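Local structure of putative exported protein (Bacteroides fragilis, 3FZX) at residues R140-V151 with T166-P177. The protein is of unknown function but binds calcium and, by its barrel fold related to the LolA/LolB lipoprotein carriers, may bind a lipid. Residues are numbered along the deposited sequence; the frame is centred on the assembly and turned at random. Where two conformers were deposited one is given.
Sequences RAEISVFDREFV and TKVKYEMNIWTP
R140 reaches the end of the neighbouring strand: NH2 approaches the edge of the W175 ring, and in the loop beyond, P177 CG lies over one guanidinium face, 3.7 Å from NH1. K137 O of the same chain and E43 O of the second subunit accept hydrogen bonds from this group. E142 N bonds to W175 O at 2.9 Å, and W175 N returns a bond to E142 O. I143 meets I174, S144 pairs with N173 as E142 does with W175, and V145 CG1 lies 3.8 Å from Y170 CD1; E142 and S144 point to one face of the sheet, I143 and V145 to the opposite one. This is the antiparallel hairpin of strands 136-158 and 161-175, neighbours in the closed barrel. F146, its CG between backbone N and carbonyl carbon (chi1 57°), folds its ring across to E171, whose CB makes a CH-pi contact over the face, 4.0 Å from the centroid. A beta bulge follows: D147, with positive phi (56°), and R148 together stand opposite Y170. R148 CG packs on Y170 CB at 3.8 Å, while its guanidinium reaches D125 O and N107 O. E149 resumes pairing with K169; a known calcium ligand, though not one within this chain here, its side chain lies about 4 Å from a bound calcium. V151 CG1 lies 3.8 Å from CD of the extended K167 chain.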
# COMPACT_ATOMS: atom_id res chain seq x y z
N ARG A 140 10.13 5.62 -16.15
CA ARG A 140 9.19 4.93 -15.28
C ARG A 140 8.98 3.48 -15.71
O ARG A 140 9.33 3.09 -16.82
CB ARG A 140 7.86 5.66 -15.26
CG ARG A 140 7.13 5.72 -16.55
CD ARG A 140 5.94 6.64 -16.40
NE ARG A 140 5.05 6.57 -17.56
CZ ARG A 140 5.30 7.13 -18.75
NH1 ARG A 140 6.43 7.79 -19.00
NH2 ARG A 140 4.42 7.01 -19.71
N ALA A 141 8.36 2.70 -14.83
CA ALA A 141 8.14 1.29 -15.08
C ALA A 141 6.94 0.79 -14.28
O ALA A 141 6.62 1.37 -13.25
CB ALA A 141 9.40 0.50 -14.68
N GLU A 142 6.31 -0.27 -14.77
CA GLU A 142 5.26 -0.98 -14.04
C GLU A 142 5.57 -2.48 -14.02
O GLU A 142 5.84 -3.08 -15.08
CB GLU A 142 3.92 -0.77 -14.69
CG GLU A 142 2.76 -1.52 -14.01
CD GLU A 142 1.43 -1.28 -14.70
OE1 GLU A 142 0.76 -0.27 -14.42
OE2 GLU A 142 1.03 -2.12 -15.51
N ILE A 143 5.53 -3.09 -12.83
CA ILE A 143 5.70 -4.55 -12.69
C ILE A 143 4.43 -5.16 -12.10
O ILE A 143 4.08 -4.91 -10.94
CB ILE A 143 6.90 -4.96 -11.80
CG1 ILE A 143 8.21 -4.34 -12.30
CG2 ILE A 143 7.06 -6.51 -11.83
CD1 ILE A 143 9.37 -4.43 -11.29
N SER A 144 3.73 -5.94 -12.91
CA SER A 144 2.50 -6.58 -12.48
C SER A 144 2.78 -8.05 -12.18
O SER A 144 3.32 -8.75 -13.02
CB SER A 144 1.45 -6.48 -13.57
OG SER A 144 0.16 -6.73 -13.02
N VAL A 145 2.44 -8.48 -10.96
CA VAL A 145 2.66 -9.89 -10.52
C VAL A 145 1.27 -10.50 -10.34
O VAL A 145 0.39 -9.91 -9.69
CB VAL A 145 3.47 -9.98 -9.21
CG1 VAL A 145 3.64 -11.43 -8.75
CG2 VAL A 145 4.84 -9.32 -9.40
N PHE A 146 1.05 -11.66 -10.93
CA PHE A 146 -0.27 -12.27 -10.92
C PHE A 146 -0.23 -13.77 -11.06
O PHE A 146 0.80 -14.35 -11.37
CB PHE A 146 -1.17 -11.63 -12.00
CG PHE A 146 -0.61 -11.71 -13.40
CD1 PHE A 146 0.30 -10.76 -13.84
CD2 PHE A 146 -0.99 -12.74 -14.24
CE1 PHE A 146 0.84 -10.85 -15.11
CE2 PHE A 146 -0.46 -12.84 -15.52
CZ PHE A 146 0.46 -11.89 -15.95
N ASP A 147 -1.36 -14.40 -10.76
CA ASP A 147 -1.48 -15.84 -10.82
C ASP A 147 -0.42 -16.51 -9.96
O ASP A 147 0.13 -17.51 -10.34
CB ASP A 147 -1.38 -16.32 -12.28
CG ASP A 147 -2.60 -15.94 -13.10
OD1 ASP A 147 -3.54 -15.29 -12.57
OD2 ASP A 147 -2.63 -16.30 -14.30
N ARG A 148 -0.15 -15.97 -8.79
CA ARG A 148 0.76 -16.61 -7.86
C ARG A 148 0.08 -17.92 -7.39
O ARG A 148 -1.14 -17.98 -7.22
CB ARG A 148 1.01 -15.69 -6.67
CG ARG A 148 1.57 -14.34 -7.07
CD ARG A 148 1.25 -13.28 -6.04
NE ARG A 148 2.02 -13.48 -4.85
CZ ARG A 148 1.64 -13.25 -3.59
NH1 ARG A 148 0.43 -12.77 -3.26
NH2 ARG A 148 2.51 -13.52 -2.63
N GLU A 149 0.88 -18.97 -7.24
CA GLU A 149 0.40 -20.26 -6.78
C GLU A 149 1.49 -21.03 -6.04
O GLU A 149 2.68 -20.88 -6.29
CB GLU A 149 -0.11 -21.11 -7.93
CG GLU A 149 0.96 -21.55 -8.91
CD GLU A 149 0.39 -22.33 -10.09
OE1 GLU A 149 -0.84 -22.45 -10.23
OE2 GLU A 149 1.18 -22.85 -10.87
N PHE A 150 1.01 -21.90 -5.17
CA PHE A 150 1.83 -22.72 -4.34
C PHE A 150 2.44 -23.85 -5.18
O PHE A 150 1.75 -24.46 -5.99
CB PHE A 150 0.97 -23.29 -3.19
CG PHE A 150 1.69 -24.23 -2.30
CD1 PHE A 150 2.48 -23.76 -1.26
CD2 PHE A 150 1.58 -25.61 -2.49
CE1 PHE A 150 3.15 -24.64 -0.41
CE2 PHE A 150 2.24 -26.49 -1.64
CZ PHE A 150 3.04 -26.00 -0.60
N VAL A 151 3.72 -24.14 -4.94
CA VAL A 151 4.44 -25.24 -5.58
C VAL A 151 4.74 -26.35 -4.56
O VAL A 151 4.30 -27.49 -4.71
CB VAL A 151 5.75 -24.75 -6.24
CG1 VAL A 151 6.52 -25.93 -6.84
CG2 VAL A 151 5.44 -23.67 -7.31
N THR A 166 8.54 -21.83 1.76
CA THR A 166 7.42 -22.04 0.85
C THR A 166 7.84 -21.54 -0.54
O THR A 166 8.36 -20.44 -0.66
CB THR A 166 6.17 -21.26 1.32
OG1 THR A 166 5.68 -21.90 2.50
CG2 THR A 166 5.08 -21.25 0.23
N LYS A 167 7.62 -22.38 -1.55
CA LYS A 167 7.93 -22.07 -2.95
C LYS A 167 6.66 -21.72 -3.69
O LYS A 167 5.69 -22.46 -3.66
CB LYS A 167 8.58 -23.25 -3.65
CG LYS A 167 9.00 -22.96 -5.11
CD LYS A 167 9.65 -24.16 -5.75
CE LYS A 167 9.92 -23.95 -7.23
NZ LYS A 167 10.79 -25.08 -7.77
N VAL A 168 6.70 -20.58 -4.36
CA VAL A 168 5.60 -20.02 -5.09
C VAL A 168 6.03 -19.78 -6.54
O VAL A 168 7.20 -19.50 -6.81
CB VAL A 168 5.18 -18.69 -4.41
CG1 VAL A 168 4.19 -17.93 -5.26
CG2 VAL A 168 4.55 -18.99 -3.07
N LYS A 169 5.11 -19.97 -7.48
CA LYS A 169 5.32 -19.64 -8.89
C LYS A 169 4.37 -18.48 -9.21
O LYS A 169 3.26 -18.44 -8.68
CB LYS A 169 5.03 -20.84 -9.79
CG LYS A 169 5.24 -20.58 -11.29
CD LYS A 169 5.04 -21.82 -12.17
CE LYS A 169 5.11 -21.45 -13.69
NZ LYS A 169 4.89 -22.60 -14.66
N TYR A 170 4.80 -17.57 -10.07
CA TYR A 170 4.00 -16.39 -10.47
C TYR A 170 4.28 -15.98 -11.92
O TYR A 170 5.31 -16.33 -12.49
CB TYR A 170 4.28 -15.19 -9.53
CG TYR A 170 5.72 -14.70 -9.46
CD1 TYR A 170 6.21 -13.74 -10.36
CD2 TYR A 170 6.60 -15.17 -8.49
CE1 TYR A 170 7.53 -13.28 -10.30
CE2 TYR A 170 7.92 -14.72 -8.42
CZ TYR A 170 8.39 -13.78 -9.33
OH TYR A 170 9.71 -13.34 -9.28
N GLU A 171 3.33 -15.28 -12.52
CA GLU A 171 3.56 -14.65 -13.79
C GLU A 171 3.79 -13.18 -13.58
O GLU A 171 3.43 -12.63 -12.53
CB GLU A 171 2.38 -14.89 -14.70
CG GLU A 171 2.14 -16.40 -14.90
CD GLU A 171 1.37 -16.69 -16.13
OE1 GLU A 171 1.95 -16.48 -17.21
OE2 GLU A 171 0.19 -17.10 -16.04
N MSE A 172 4.47 -12.56 -14.53
CA MSE A 172 4.61 -11.10 -14.49
C MSE A 172 4.70 -10.41 -15.85
O MSE A 172 5.07 -11.01 -16.85
CB MSE A 172 5.77 -10.67 -13.56
CG MSE A 172 7.07 -10.40 -14.23
SE MSE A 172 8.04 -12.02 -14.41
CE MSE A 172 9.41 -11.78 -13.03
N ASN A 173 4.26 -9.15 -15.84
CA ASN A 173 4.34 -8.26 -16.98
C ASN A 173 5.14 -7.05 -16.52
O ASN A 173 4.87 -6.49 -15.45
CB ASN A 173 2.95 -7.83 -17.46
CG ASN A 173 2.17 -8.98 -18.08
OD1 ASN A 173 2.71 -10.07 -18.31
ND2 ASN A 173 0.89 -8.75 -18.35
N ILE A 174 6.15 -6.68 -17.31
CA ILE A 174 7.00 -5.54 -17.00
C ILE A 174 6.93 -4.57 -18.18
O ILE A 174 7.27 -4.94 -19.30
CB ILE A 174 8.44 -5.96 -16.83
CG1 ILE A 174 8.56 -7.02 -15.74
CG2 ILE A 174 9.32 -4.71 -16.59
CD1 ILE A 174 9.77 -7.91 -15.89
N TRP A 175 6.46 -3.36 -17.94
CA TRP A 175 6.33 -2.36 -18.97
C TRP A 175 7.16 -1.15 -18.62
O TRP A 175 7.18 -0.73 -17.47
CB TRP A 175 4.89 -1.95 -19.08
CG TRP A 175 4.69 -0.87 -20.11
CD1 TRP A 175 4.45 -1.06 -21.42
CD2 TRP A 175 4.74 0.55 -19.90
NE1 TRP A 175 4.34 0.14 -22.05
CE2 TRP A 175 4.52 1.15 -21.16
CE3 TRP A 175 4.97 1.37 -18.79
CZ2 TRP A 175 4.49 2.55 -21.34
CZ3 TRP A 175 4.95 2.77 -18.97
CH2 TRP A 175 4.72 3.34 -20.23
N THR A 176 7.88 -0.63 -19.60
CA THR A 176 8.49 0.71 -19.55
C THR A 176 8.07 1.33 -20.87
O THR A 176 7.56 0.63 -21.74
CB THR A 176 10.04 0.71 -19.52
OG1 THR A 176 10.54 0.29 -20.80
CG2 THR A 176 10.56 -0.17 -18.43
N PRO A 177 8.26 2.66 -21.02
CA PRO A 177 7.95 3.28 -22.31
C PRO A 177 8.77 2.70 -23.48
O PRO A 177 8.34 2.83 -24.60
CB PRO A 177 8.32 4.75 -22.09
CG PRO A 177 8.20 4.93 -20.60
CD PRO A 177 8.65 3.66 -20.01